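Local coordinates for inner membrane lipoprotein SadB (Salmonella enterica, PDB 4C47) that is required for proper surface expression of the trimeric autotransporter adhesin SadA and could take a direct part in its biogenesis, at residues A93-S98 with G161-V166; V107-L112 with N165-L170; L123-T128 with T150-T155. One frame throughout, in Å; residues are numbered along the deposited sequence.

Contact 1: residues A93-S98 with G161-V166; sequences AGRILS and GAWTNV
The guanidinium of Arg95 lies flat on one face of the Trp163 indole, the two planes only 6° apart and their centres 3.5 Å from one another. CZ sits over the five-membered ring, almost on its normal, in a cation-pi contact, and the aliphatic part of the same side chain continues the stack: Arg95 CD stands 3.7 Å from the centroid of the six-membered ring of Trp163, a CH-pi contact. At the edge of the indole, near its plane, Gly94 CA approaches Trp163 CZ3 to 4.0 Å. A separate apolar touch joins Ala93 CB to Trp163 CH2 at 4.1 Å. Arg95 reaches this place with CG set between its backbone N and carbonyl carbon (chi1 60°) and the chain extended from CG to NE, so that CD comes over the six-membered ring and the guanidinium over the five-membered one. The backbones of 93-98 and 161-166 are not neighbours in the sheet; strand 105-114 runs between them, and the side chains bridge over it. From that middle strand Asp111 pairs its carboxylate with Arg95 NE, and Ile118 of a second subunit packs on Trp163 and Ala93. The indole face and the Asp111 carboxylate probably both stabilise the cation, and together should fix the guanidinium's rotation.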
loop_
_atom_site.group_PDB
_atom_site.type_symbol
_atom_site.label_atom_id
_atom_site.label_comp_id
_atom_site.label_asym_id
_atom_site.label_seq_id
_atom_site.Cartn_x
_atom_site.Cartn_y
_atom_site.Cartn_z
ATOM N N ALA A 93 -12.217 2.766 -24.033
ATOM C CA ALA A 93 -12.706 4.131 -23.866
ATOM C C ALA A 93 -14.208 4.116 -24.064
ATOM O O ALA A 93 -14.742 3.206 -24.692
ATOM C CB ALA A 93 -12.040 5.088 -24.850
ATOM N N GLY A 94 -14.890 5.120 -23.530
ATOM C CA GLY A 94 -16.331 5.192 -23.648
ATOM C C GLY A 94 -16.812 6.617 -23.796
ATOM O O GLY A 94 -16.239 7.538 -23.211
ATOM N N ARG A 95 -17.863 6.803 -24.589
ATOM C CA ARG A 95 -18.475 8.118 -24.738
ATOM C C ARG A 95 -19.985 8.022 -24.541
ATOM O O ARG A 95 -20.655 7.185 -25.153
ATOM C CB ARG A 95 -18.132 8.737 -26.099
ATOM C CG ARG A 95 -18.584 7.920 -27.306
ATOM C CD ARG A 95 -18.008 8.464 -28.606
ATOM N NE ARG A 95 -18.558 7.767 -29.765
ATOM C CZ ARG A 95 -18.111 7.900 -31.008
ATOM N NH1 ARG A 95 -17.091 8.704 -31.274
ATOM N NH2 ARG A 95 -18.687 7.219 -31.988
ATOM N N ILE A 96 -20.514 8.873 -23.667
ATOM C CA ILE A 96 -21.933 8.850 -23.343
ATOM C C ILE A 96 -22.737 9.660 -24.357
ATOM O O ILE A 96 -22.549 10.867 -24.493
ATOM C CB ILE A 96 -22.197 9.382 -21.922
ATOM C CG1 ILE A 96 -21.456 8.530 -20.890
ATOM C CG2 ILE A 96 -23.685 9.391 -21.636
ATOM C CD1 ILE A 96 -21.749 8.914 -19.459
ATOM N N LEU A 97 -23.630 8.984 -25.070
ATOM C CA LEU A 97 -24.457 9.635 -26.078
ATOM C C LEU A 97 -25.675 10.299 -25.444
ATOM O O LEU A 97 -25.982 11.455 -25.740
ATOM C CB LEU A 97 -24.894 8.629 -27.144
ATOM C CG LEU A 97 -23.762 7.850 -27.817
ATOM C CD1 LEU A 97 -24.323 6.793 -28.755
ATOM C CD2 LEU A 97 -22.823 8.790 -28.560
ATOM N N SER A 98 -26.361 9.569 -24.567
ATOM C CA SER A 98 -27.546 10.100 -23.902
ATOM C C SER A 98 -27.959 9.277 -22.689
ATOM O O SER A 98 -27.673 8.082 -22.604
ATOM C CB SER A 98 -28.722 10.176 -24.877
ATOM O OG SER A 98 -29.121 8.888 -25.299
ATOM N N GLY A 161 -10.362 -0.034 -32.302
ATOM C CA GLY A 161 -10.581 1.292 -32.852
ATOM C C GLY A 161 -12.019 1.601 -33.227
ATOM O O GLY A 161 -12.344 2.735 -33.582
ATOM N N ALA A 162 -12.886 0.597 -33.136
ATOM C CA ALA A 162 -14.273 0.746 -33.569
ATOM C C ALA A 162 -15.229 1.091 -32.431
ATOM O O ALA A 162 -15.521 0.256 -31.573
ATOM C CB ALA A 162 -14.744 -0.514 -34.292
ATOM N N TRP A 163 -15.706 2.332 -32.429
ATOM C CA TRP A 163 -16.740 2.754 -31.496
ATOM C C TRP A 163 -17.976 1.883 -31.672
ATOM O O TRP A 163 -18.528 1.795 -32.769
ATOM C CB TRP A 163 -17.105 4.223 -31.726
ATOM C CG TRP A 163 -16.048 5.191 -31.284
ATOM C CD1 TRP A 163 -15.199 5.902 -32.083
ATOM C CD2 TRP A 163 -15.730 5.560 -29.933
ATOM N NE1 TRP A 163 -14.372 6.690 -31.313
ATOM C CE2 TRP A 163 -14.678 6.498 -29.992
ATOM C CE3 TRP A 163 -16.233 5.187 -28.683
ATOM C CZ2 TRP A 163 -14.121 7.068 -28.846
ATOM C CZ3 TRP A 163 -15.679 5.757 -27.545
ATOM C CH2 TRP A 163 -14.633 6.685 -27.637
ATOM N N THR A 164 -18.412 1.244 -30.593
ATOM C CA THR A 164 -19.502 0.276 -30.678
ATOM C C THR A 164 -20.646 0.605 -29.721
ATOM O O THR A 164 -20.422 0.902 -28.547
ATOM C CB THR A 164 -18.993 -1.150 -30.405
ATOM O OG1 THR A 164 -17.826 -1.400 -31.200
ATOM C CG2 THR A 164 -20.069 -2.182 -30.737
ATOM N N ASN A 165 -21.870 0.550 -30.236
ATOM C CA ASN A 165 -23.058 0.883 -29.456
ATOM C C ASN A 165 -23.335 -0.086 -28.310
ATOM O O ASN A 165 -23.473 -1.290 -28.518
ATOM C CB ASN A 165 -24.282 0.975 -30.368
ATOM C CG ASN A 165 -24.887 2.362 -30.387
ATOM O OD1 ASN A 165 -25.093 2.974 -29.339
ATOM N ND2 ASN A 165 -25.165 2.871 -31.580
ATOM N N VAL A 166 -23.410 0.453 -27.097
ATOM C CA VAL A 166 -23.711 -0.336 -25.907
ATOM C C VAL A 166 -24.760 0.381 -25.056
ATOM O O VAL A 166 -24.702 1.602 -24.879
ATOM C CB VAL A 166 -22.442 -0.602 -25.065
ATOM C CG1 VAL A 166 -22.791 -1.315 -23.768
ATOM C CG2 VAL A 166 -21.434 -1.418 -25.862
#

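Contact 2: residues V107-L112 with N165-L170; sequences VIHLDL and NVTLTL
Ile108 and Leu168 form one hydrogen-bonded pair, Leu110 and Val166 the next, each joined by two backbone hydrogen bonds. All four are close to straight; Ile108 N to Leu168 O, for instance, measures 2.9 Å. In the non-hydrogen-bonded pairs between and beside them CA-H...O contacts add to the backbone grip, as where Thr167 CA lies 3.5 Å from Ile108 O. The strands are antiparallel and strongly twisted, 142° between their directions; 164-171 is the outermost strand and 105-114 its inner neighbour in a four-stranded antiparallel sheet, one layer of the beta-sandwich in the globular C-terminal domain. The apolar contacts lie chiefly on the face that carries Ile108, Leu110, Val166 and Leu168. There, with chi1 at 67°, CG of Leu110 is tucked in over its own main chain, N on one side and C on the other, and Leu110 CD2 reaches Leu168 CG at 3.6 Å. CD1 of Leu112 comes to 3.7 Å from Val166 CG2, and the CD1 atoms of Ile108 and Leu170 meet at 3.8 Å. The opposite face is more polar, although Val107 CG1 still meets Thr167 CG2 at 3.7 Å. Asp111 OD1 rests 3.4 Å from Asn165 CA, while its OD2 is held by the salt bridge to Arg95.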
loop_
_atom_site.group_PDB
_atom_site.type_symbol
_atom_site.label_atom_id
_atom_site.label_comp_id
_atom_site.label_asym_id
_atom_site.label_seq_id
_atom_site.Cartn_x
_atom_site.Cartn_y
_atom_site.Cartn_z
ATOM N N VAL A 107 -31.751 4.735 -18.746
ATOM C CA VAL A 107 -31.027 3.959 -19.734
ATOM C C VAL A 107 -29.927 4.827 -20.317
ATOM O O VAL A 107 -30.179 5.938 -20.783
ATOM C CB VAL A 107 -31.959 3.416 -20.833
ATOM C CG1 VAL A 107 -31.183 3.115 -22.101
ATOM C CG2 VAL A 107 -32.673 2.171 -20.337
ATOM N N ILE A 108 -28.699 4.327 -20.258
ATOM C CA ILE A 108 -27.565 5.047 -20.808
ATOM C C ILE A 108 -27.156 4.452 -22.143
ATOM O O ILE A 108 -26.743 3.293 -22.216
ATOM C CB ILE A 108 -26.350 4.997 -19.871
ATOM C CG1 ILE A 108 -26.720 5.526 -18.484
ATOM C CG2 ILE A 108 -25.191 5.786 -20.465
ATOM C CD1 ILE A 108 -25.565 5.515 -17.508
ATOM N N HIS A 109 -27.279 5.246 -23.198
ATOM C CA HIS A 109 -26.773 4.848 -24.502
ATOM C C HIS A 109 -25.369 5.397 -24.647
ATOM O O HIS A 109 -25.154 6.599 -24.520
ATOM C CB HIS A 109 -27.667 5.387 -25.618
ATOM C CG HIS A 109 -29.077 4.894 -25.550
ATOM N ND1 HIS A 109 -29.504 3.772 -26.227
ATOM C CD2 HIS A 109 -30.154 5.361 -24.876
ATOM C CE1 HIS A 109 -30.786 3.574 -25.977
ATOM N NE2 HIS A 109 -31.205 4.524 -25.161
ATOM N N LEU A 110 -24.407 4.516 -24.894
ATOM C CA LEU A 110 -23.028 4.953 -25.057
ATOM C C LEU A 110 -22.320 4.200 -26.173
ATOM O O LEU A 110 -22.866 3.264 -26.756
ATOM C CB LEU A 110 -22.243 4.799 -23.754
ATOM C CG LEU A 110 -21.976 3.396 -23.221
ATOM C CD1 LEU A 110 -20.711 3.377 -22.379
ATOM C CD2 LEU A 110 -23.148 2.913 -22.396
ATOM N N ASP A 111 -21.100 4.630 -26.473
ATOM C CA ASP A 111 -20.217 3.878 -27.351
ATOM C C ASP A 111 -19.007 3.428 -26.546
ATOM O O ASP A 111 -18.439 4.201 -25.773
ATOM C CB ASP A 111 -19.763 4.727 -28.543
ATOM C CG ASP A 111 -20.857 4.925 -29.575
ATOM O OD1 ASP A 111 -21.725 4.036 -29.701
ATOM O OD2 ASP A 111 -20.843 5.967 -30.265
ATOM N N LEU A 112 -18.629 2.168 -26.717
ATOM C CA LEU A 112 -17.388 1.666 -26.153
ATOM C C LEU A 112 -16.424 1.390 -27.295
ATOM O O LEU A 112 -16.847 1.041 -28.401
ATOM C CB LEU A 112 -17.634 0.383 -25.357
ATOM C CG LEU A 112 -18.426 0.487 -24.050
ATOM C CD1 LEU A 112 -18.646 -0.892 -23.449
ATOM C CD2 LEU A 112 -17.712 1.391 -23.057
ATOM N N ASN A 165 -21.870 0.550 -30.236
ATOM C CA ASN A 165 -23.058 0.883 -29.456
ATOM C C ASN A 165 -23.335 -0.086 -28.310
ATOM O O ASN A 165 -23.473 -1.290 -28.518
ATOM C CB ASN A 165 -24.282 0.975 -30.368
ATOM C CG ASN A 165 -24.887 2.362 -30.387
ATOM O OD1 ASN A 165 -25.093 2.974 -29.339
ATOM N ND2 ASN A 165 -25.165 2.871 -31.580
ATOM N N VAL A 166 -23.410 0.453 -27.097
ATOM C CA VAL A 166 -23.711 -0.336 -25.907
ATOM C C VAL A 166 -24.760 0.381 -25.056
ATOM O O VAL A 166 -24.702 1.602 -24.879
ATOM C CB VAL A 166 -22.442 -0.602 -25.065
ATOM C CG1 VAL A 166 -22.791 -1.315 -23.768
ATOM C CG2 VAL A 166 -21.434 -1.418 -25.862
ATOM N N THR A 167 -25.725 -0.381 -24.547
ATOM C CA THR A 167 -26.799 0.169 -23.727
ATOM C C THR A 167 -26.773 -0.372 -22.297
ATOM O O THR A 167 -26.801 -1.583 -22.080
ATOM C CB THR A 167 -28.177 -0.118 -24.351
ATOM O OG1 THR A 167 -28.340 0.675 -25.533
ATOM C CG2 THR A 167 -29.291 0.214 -23.367
ATOM N N LEU A 168 -26.718 0.537 -21.328
ATOM C CA LEU A 168 -26.753 0.166 -19.921
ATOM C C LEU A 168 -28.117 0.494 -19.330
ATOM O O LEU A 168 -28.449 1.662 -19.142
ATOM C CB LEU A 168 -25.674 0.920 -19.143
ATOM C CG LEU A 168 -24.249 0.851 -19.682
ATOM C CD1 LEU A 168 -23.301 1.651 -18.798
ATOM C CD2 LEU A 168 -23.780 -0.588 -19.814
ATOM N N THR A 169 -28.907 -0.535 -19.041
ATOM C CA THR A 169 -30.199 -0.327 -18.401
ATOM C C THR A 169 -30.030 -0.373 -16.888
ATOM O O THR A 169 -29.646 -1.398 -16.324
ATOM C CB THR A 169 -31.254 -1.353 -18.853
ATOM O OG1 THR A 169 -31.058 -2.585 -18.152
ATOM C CG2 THR A 169 -31.159 -1.594 -20.350
ATOM N N LEU A 170 -30.310 0.752 -16.240
ATOM C CA LEU A 170 -30.117 0.887 -14.803
ATOM C C LEU A 170 -31.438 1.206 -14.117
ATOM O O LEU A 170 -31.834 2.369 -14.028
ATOM C CB LEU A 170 -29.108 1.999 -14.522
ATOM C CG LEU A 170 -27.793 1.911 -15.299
ATOM C CD1 LEU A 170 -26.894 3.083 -14.958
ATOM C CD2 LEU A 170 -27.091 0.593 -15.008
#

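Contact 3: residues L123-T128 with T150-T155; sequences LAFNMT and TKMDST
Bends at chi3 and chi4 (-58° and -62°) curl the end of Lys151 in beside Asn126, so that NZ meets OD1 of that amide. The resulting hydrogen bond, 3.2 Å long between Lys151 NZ and Asn126 OD1, lies in the carbonyl plane on a lone pair. The two side chains run alongside each other, pointing the same way, and Asp186 provides NZ with a salt bridge as well. On the opposite face of the sheet Met127 is likewise bent at chi3 (-52°), which turns CE toward the neighbouring strand: Met127 CE touches Thr150 CG2 at 3.8 Å and Met152 CB at an equal distance. Met152, extended throughout, places its sulfur 5.4 Å from the centroid of the Phe125 ring, an oblique Met-aromatic contact. Between the two groups of side chains, the backbones of Phe125 with Met152, and of Met127 with Thr150, form antiparallel hydrogen-bonded pairs. Where the regular pairing ends, Leu123 O receives two donors from Ser154: OG at 2.9 Å and, more weakly, N at 3.3 Å. This double grip carries the association past the last strand residues. Strand 148-153 is the outermost of its four-stranded sheet, with 124-130 between it and 180-186, whose Ile183 and Ile185 pack on Phe125. Toward the other sheet of the sandwich, Met152 meets Val166 of strand 164-171 and Phe125 meets Leu92 of strand 91-102.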
loop_
_atom_site.group_PDB
_atom_site.type_symbol
_atom_site.label_atom_id
_atom_site.label_comp_id
_atom_site.label_asym_id
_atom_site.label_seq_id
_atom_site.Cartn_x
_atom_site.Cartn_y
_atom_site.Cartn_z
ATOM N N LEU A 123 -16.858 -9.742 -23.054
ATOM C CA LEU A 123 -16.575 -8.949 -21.870
ATOM C C LEU A 123 -17.809 -8.912 -20.979
ATOM O O LEU A 123 -18.938 -8.906 -21.470
ATOM C CB LEU A 123 -16.185 -7.521 -22.261
ATOM C CG LEU A 123 -14.737 -7.238 -22.667
ATOM C CD1 LEU A 123 -14.617 -5.854 -23.281
ATOM C CD2 LEU A 123 -13.817 -7.354 -21.467
ATOM N N ALA A 124 -17.589 -8.894 -19.670
ATOM C CA ALA A 124 -18.669 -8.700 -18.714
ATOM C C ALA A 124 -18.382 -7.444 -17.897
ATOM O O ALA A 124 -17.225 -7.131 -17.615
ATOM C CB ALA A 124 -18.809 -9.913 -17.810
ATOM N N PHE A 125 -19.429 -6.719 -17.525
ATOM C CA PHE A 125 -19.241 -5.462 -16.813
ATOM C C PHE A 125 -19.859 -5.492 -15.421
ATOM O O PHE A 125 -21.050 -5.742 -15.271
ATOM C CB PHE A 125 -19.828 -4.300 -17.620
ATOM C CG PHE A 125 -19.242 -4.159 -18.995
ATOM C CD1 PHE A 125 -18.080 -3.430 -19.198
ATOM C CD2 PHE A 125 -19.853 -4.754 -20.087
ATOM C CE1 PHE A 125 -17.541 -3.302 -20.465
ATOM C CE2 PHE A 125 -19.319 -4.631 -21.353
ATOM C CZ PHE A 125 -18.161 -3.904 -21.542
ATOM N N ASN A 126 -19.046 -5.243 -14.403
ATOM C CA ASN A 126 -19.579 -5.052 -13.062
ATOM C C ASN A 126 -20.016 -3.603 -12.914
ATOM O O ASN A 126 -19.223 -2.689 -13.129
ATOM C CB ASN A 126 -18.539 -5.417 -12.003
ATOM C CG ASN A 126 -18.213 -6.899 -11.996
ATOM O OD1 ASN A 126 -19.056 -7.731 -12.332
ATOM N ND2 ASN A 126 -16.989 -7.237 -11.609
ATOM N N MET A 127 -21.283 -3.388 -12.574
ATOM C CA MET A 127 -21.807 -2.030 -12.499
ATOM C C MET A 127 -22.529 -1.731 -11.192
ATOM O O MET A 127 -23.300 -2.551 -10.690
ATOM C CB MET A 127 -22.729 -1.738 -13.684
ATOM C CG MET A 127 -22.019 -1.725 -15.024
ATOM S SD MET A 127 -23.141 -1.348 -16.376
ATOM C CE MET A 127 -24.431 -2.554 -16.080
ATOM N N THR A 128 -22.265 -0.546 -10.652
ATOM C CA THR A 128 -22.928 -0.065 -9.447
ATOM C C THR A 128 -23.358 1.369 -9.699
ATOM O O THR A 128 -22.584 2.156 -10.223
ATOM C CB THR A 128 -21.980 -0.103 -8.235
ATOM O OG1 THR A 128 -21.483 -1.436 -8.060
ATOM C CG2 THR A 128 -22.706 0.340 -6.969
ATOM N N THR A 150 -25.316 -4.657 -10.599
ATOM C CA THR A 150 -25.608 -5.770 -11.498
ATOM C C THR A 150 -24.407 -6.103 -12.379
ATOM O O THR A 150 -23.493 -5.289 -12.537
ATOM C CB THR A 150 -26.824 -5.479 -12.404
ATOM O OG1 THR A 150 -27.314 -6.706 -12.962
ATOM C CG2 THR A 150 -26.443 -4.526 -13.529
ATOM N N LYS A 151 -24.410 -7.306 -12.944
ATOM C CA LYS A 151 -23.374 -7.704 -13.887
ATOM C C LYS A 151 -23.968 -7.815 -15.284
ATOM O O LYS A 151 -24.871 -8.617 -15.521
ATOM C CB LYS A 151 -22.749 -9.042 -13.486
ATOM C CG LYS A 151 -21.516 -9.407 -14.304
ATOM C CD LYS A 151 -21.241 -10.903 -14.276
ATOM C CE LYS A 151 -21.055 -11.408 -12.857
ATOM N NZ LYS A 151 -19.878 -10.780 -12.198
ATOM N N MET A 152 -23.465 -7.002 -16.204
ATOM C CA MET A 152 -23.914 -7.053 -17.586
ATOM C C MET A 152 -23.064 -8.017 -18.401
ATOM O O MET A 152 -21.902 -7.735 -18.703
ATOM C CB MET A 152 -23.873 -5.668 -18.229
ATOM C CG MET A 152 -24.356 -5.661 -19.668
ATOM S SD MET A 152 -24.105 -4.087 -20.504
ATOM C CE MET A 152 -24.792 -4.458 -22.118
ATOM N N ASP A 153 -23.649 -9.161 -18.738
ATOM C CA ASP A 153 -23.023 -10.109 -19.647
ATOM C C ASP A 153 -23.251 -9.650 -21.079
ATOM O O ASP A 153 -24.390 -9.438 -21.497
ATOM C CB ASP A 153 -23.606 -11.510 -19.451
ATOM C CG ASP A 153 -23.014 -12.225 -18.253
ATOM O OD1 ASP A 153 -21.792 -12.092 -18.023
ATOM O OD2 ASP A 153 -23.770 -12.922 -17.541
ATOM N N SER A 154 -22.167 -9.491 -21.829
ATOM C CA SER A 154 -22.278 -9.086 -23.223
ATOM C C SER A 154 -21.504 -10.033 -24.126
ATOM O O SER A 154 -20.387 -10.443 -23.807
ATOM C CB SER A 154 -21.777 -7.653 -23.415
ATOM O OG SER A 154 -20.385 -7.624 -23.666
ATOM N N THR A 155 -22.113 -10.383 -25.252
ATOM C CA THR A 155 -21.443 -11.173 -26.273
ATOM C C THR A 155 -20.908 -10.232 -27.340
ATOM O O THR A 155 -20.553 -10.656 -28.439
ATOM C CB THR A 155 -22.399 -12.192 -26.917
ATOM O OG1 THR A 155 -23.556 -11.513 -27.421
ATOM C CG2 THR A 155 -22.832 -13.235 -25.895
#

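The long N-terminal helix 8-71, which includes the predicted coiled coil of the homotrimer, precedes all three contacts. The chain then enters the sandwich, and strand 91-102 opens the loop that contact 1 closes 63 residues later. Strand 105-114, next in line, opens the one closed by contact 2; both loops end on strand 164-171, sharing Asn165 and Val166. Contact 3, whose segments are separated by 21 residues that include helix 140-146, is nested inside both. Contacts 1 and 2 thus bind three strands of one sheet, and contact 3 pairs two of the other. The layers meet where Leu112 CD1 packs on Phe125 CZ and Leu168 CD2 on the sulfurs of Met127 and Met152.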